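3',5'-cyclic-nucleotide phosphodiesterase 1 (Saccharomyces cerevisiae, PDB 4OJV) is a class-II cyclic-nucleotide phosphodiesterase of the metallo-hydrolase clan, built on two mixed beta-sheets and carrying two zinc ions. Local coordinates at residues K26-D32 and S93-S97. Residues are numbered along the deposited sequence; the frame is centred on the assembly and turned at random.
Sequences KPARTED and SLLQS
Lys26 NZ donates a hydrogen bond across this contact to Ser93 OG (2.9 Å). The same ammonium group gives two more bonds within its own segment. Lys26 NZ meets Pro27 O at 2.8 Å, almost in line with the carbonyl (173°), and Thr30 O from a more bent direction (147°). Glu5 on the adjoining strand 4-8 forms a salt bridge with the same group, so four oxygens surround it, which probably helps to stabilise the buried charge. The lysine reaches this spot because its chain bends at chi3 and chi4, which brings NZ back to the carbonyls of the turn that follows its strand.

The family has the metallo-beta-lactamase fold, two mixed sheets packed face to face with helices outside. Here the loop leaving strand 22-27 lies against helix 92-96. The centre of the contact lies about 19 Å from the centre of the chain.

Several carbons also press on carbonyl oxygens. Ser93 CB packs against two of them in the loop, 3.1 Å from Arg29 O and 3.2 Å from Thr30 O. Ser97 CB lies 3.3 Å from Glu31 O, while its OG bonds back to Leu94 O within segment 93-97.

On the outer side, Glu31 and Gln96 run side by side in the same direction. Glu31 OE2 lies 3.6 Å from Gln96 CG, and the carboxylate and amide planes are 54° apart. Deeper in, Leu94 CB rests 4.1 Å from Lys26 CD, and both side chains also touch Leu35.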
ATOM      1  N   LYS A  26      -1.710 -17.498 -14.563  1.00  9.89           N
ATOM      2  CA  LYS A  26      -0.931 -18.659 -14.974  1.00 10.47           C
ATOM      3  C   LYS A  26      -1.831 -19.591 -15.778  1.00 11.16           C
ATOM      4  O   LYS A  26      -3.057 -19.503 -15.699  1.00 11.23           O
ATOM      5  CB  LYS A  26      -0.324 -19.392 -13.769  1.00 11.40           C
ATOM      6  CG  LYS A  26      -1.356 -20.000 -12.821  1.00 11.49           C
ATOM      7  CD  LYS A  26      -0.713 -20.798 -11.683  1.00 12.76           C
ATOM      8  CE  LYS A  26      -0.215 -22.178 -12.099  1.00 13.52           C
ATOM      9  NZ  LYS A  26      -1.303 -23.100 -12.545  1.00 13.86           N
ATOM     10  N   PRO A  27      -1.229 -20.510 -16.553  1.00 11.10           N
ATOM     11  CA  PRO A  27      -2.039 -21.522 -17.218  1.00 11.81           C
ATOM     12  C   PRO A  27      -2.746 -22.396 -16.190  1.00 12.14           C
ATOM     13  O   PRO A  27      -2.209 -22.656 -15.110  1.00 12.80           O
ATOM     14  CB  PRO A  27      -1.001 -22.352 -17.982  1.00 12.72           C
ATOM     15  CG  PRO A  27       0.150 -21.425 -18.191  1.00 12.48           C
ATOM     16  CD  PRO A  27       0.195 -20.616 -16.924  1.00 11.67           C
ATOM     17  N   ALA A  28      -3.946 -22.853 -16.528  1.00 12.86           N
ATOM     18  CA  ALA A  28      -4.665 -23.769 -15.656  1.00 13.94           C
ATOM     19  C   ALA A  28      -3.898 -25.076 -15.458  1.00 13.86           C
ATOM     20  O   ALA A  28      -3.218 -25.561 -16.372  1.00 15.13           O
ATOM     21  CB  ALA A  28      -6.046 -24.048 -16.212  1.00 16.91           C
ATOM     22  N   ARG A  29      -3.992 -25.610 -14.243  1.00 13.86           N
ATOM     23  CA  ARG A  29      -3.572 -26.987 -13.900  1.00 14.37           C
ATOM     24  C   ARG A  29      -2.073 -27.221 -13.736  1.00 14.32           C
ATOM     25  O   ARG A  29      -1.674 -28.050 -12.923  1.00 16.00           O
ATOM     26  CB  ARG A  29      -4.149 -28.009 -14.890  1.00 17.37           C
ATOM     27  CG  ARG A  29      -5.665 -28.113 -14.867  1.00 20.43           C
ATOM     28  CD  ARG A  29      -6.212 -29.005 -15.983  1.00 23.82           C
ATOM     29  NE  ARG A  29      -5.936 -28.457 -17.315  1.00 26.33           N
ATOM     30  CZ  ARG A  29      -6.698 -27.568 -17.952  1.00 26.22           C
ATOM     31  NH1 ARG A  29      -7.823 -27.117 -17.406  1.00 24.70           N
ATOM     32  NH2 ARG A  29      -6.332 -27.131 -19.152  1.00 29.43           N
ATOM     33  N   THR A  30      -1.247 -26.520 -14.504  1.00 14.21           N
ATOM     34  CA  THR A  30       0.197 -26.785 -14.499  1.00 14.70           C
ATOM     35  C   THR A  30       0.871 -26.249 -13.231  1.00 14.44           C
ATOM     36  O   THR A  30       0.336 -25.364 -12.553  1.00 14.25           O
ATOM     37  CB  THR A  30       0.871 -26.271 -15.784  1.00 15.83           C
ATOM     38  OG1 THR A  30       0.433 -24.933 -16.052  1.00 17.19           O
ATOM     39  CG2 THR A  30       0.507 -27.172 -16.959  1.00 17.26           C
ATOM     40  N   GLU A  31       2.048 -26.773 -12.899  1.00 15.33           N
ATOM     41  CA  GLU A  31       2.622 -26.521 -11.570  1.00 15.91           C
ATOM     42  C   GLU A  31       3.976 -25.818 -11.580  1.00 15.86           C
ATOM     43  O   GLU A  31       4.723 -25.882 -10.604  1.00 18.56           O
ATOM     44  CB  GLU A  31       2.669 -27.798 -10.726  1.00 17.52           C
ATOM     45  CG  GLU A  31       3.578 -28.891 -11.256  1.00 20.19           C
ATOM     46  CD  GLU A  31       3.385 -30.190 -10.506  1.00 23.06           C
ATOM     47  OE1 GLU A  31       4.336 -30.633  -9.831  1.00 29.67           O
ATOM     48  OE2 GLU A  31       2.273 -30.750 -10.567  1.00 22.71           O
ATOM     49  N   ASP A  32       4.278 -25.125 -12.667  1.00 15.23           N
ATOM     50  CA  ASP A  32       5.469 -24.288 -12.709  1.00 15.17           C
ATOM     51  C   ASP A  32       5.368 -23.191 -11.654  1.00 14.79           C
ATOM     52  O   ASP A  32       4.261 -22.750 -11.317  1.00 15.84           O
ATOM     53  CB  ASP A  32       5.627 -23.649 -14.077  1.00 15.84           C
ATOM     54  CG  ASP A  32       5.570 -24.657 -15.183  1.00 17.00           C
ATOM     55  OD1 ASP A  32       6.606 -25.292 -15.470  1.00 19.26           O
ATOM     56  OD2 ASP A  32       4.481 -24.830 -15.752  1.00 18.73           O
ATOM     57  N   SER A  93      -2.701 -26.112  -8.067  1.00 15.00           N
ATOM     58  CA  SER A  93      -1.513 -26.259  -8.903  1.00 16.62           C
ATOM     59  C   SER A  93      -0.455 -25.200  -8.591  1.00 17.08           C
ATOM     60  O   SER A  93       0.736 -25.516  -8.628  1.00 20.12           O
ATOM     61  CB  SER A  93      -1.860 -26.307 -10.383  1.00 18.44           C
ATOM     62  OG  SER A  93      -2.418 -25.089 -10.811  1.00 19.05           O
ATOM     63  N   LEU A  94      -0.881 -23.971  -8.269  1.00 16.26           N
ATOM     64  CA  LEU A  94       0.053 -22.927  -7.813  1.00 17.24           C
ATOM     65  C   LEU A  94       0.746 -23.387  -6.522  1.00 17.53           C
ATOM     66  O   LEU A  94       1.965 -23.267  -6.385  1.00 20.03           O
ATOM     67  CB  LEU A  94      -0.660 -21.574  -7.615  1.00 16.62           C
ATOM     68  CG  LEU A  94       0.162 -20.277  -7.414  1.00 17.87           C
ATOM     69  CD1 LEU A  94      -0.666 -19.045  -7.738  1.00 20.26           C
ATOM     70  CD2 LEU A  94       0.719 -20.147  -6.003  1.00 20.05           C
ATOM     71  N   LEU A  95      -0.033 -23.937  -5.594  1.00 16.43           N
ATOM     72  CA  LEU A  95       0.514 -24.428  -4.324  1.00 18.00           C
ATOM     73  C   LEU A  95       1.453 -25.625  -4.506  1.00 19.29           C
ATOM     74  O   LEU A  95       2.403 -25.794  -3.734  1.00 20.67           O
ATOM     75  CB  LEU A  95      -0.614 -24.781  -3.356  1.00 19.46           C
ATOM     76  CG  LEU A  95      -1.390 -23.582  -2.809  1.00 19.70           C
ATOM     77  CD1 LEU A  95      -2.662 -24.049  -2.125  1.00 22.75           C
ATOM     78  CD2 LEU A  95      -0.537 -22.762  -1.853  1.00 21.40           C
ATOM     79  N   GLN A  96       1.194 -26.443  -5.528  1.00 19.14           N
ATOM     80  CA  GLN A  96       2.014 -27.626  -5.802  1.00 19.29           C
ATOM     81  C   GLN A  96       3.477 -27.286  -6.087  1.00 20.63           C
ATOM     82  O   GLN A  96       4.360 -28.091  -5.791  1.00 20.93           O
ATOM     83  CB  GLN A  96       1.410 -28.463  -6.939  1.00 22.45           C
ATOM     84  CG  GLN A  96       1.987 -29.870  -7.096  1.00 24.17           C
ATOM     85  CD  GLN A  96       1.830 -30.747  -5.856  1.00 26.29           C
ATOM     86  OE1 GLN A  96       2.650 -31.630  -5.607  1.00 32.54           O
ATOM     87  NE2 GLN A  96       0.774 -30.513  -5.083  1.00 27.24           N
ATOM     88  N   SER A  97       3.739 -26.095  -6.636  1.00 21.27           N
ATOM     89  CA  SER A  97       5.119 -25.664  -6.898  1.00 21.97           C
ATOM     90  C   SER A  97       5.947 -25.536  -5.613  1.00 24.39           C
ATOM     91  O   SER A  97       7.174 -25.630  -5.649  1.00 29.82           O
ATOM     92  CB  SER A  97       5.164 -24.359  -7.700  1.00 24.13           C
ATOM     93  OG  SER A  97       4.726 -23.263  -6.921  1.00 22.76           O
TER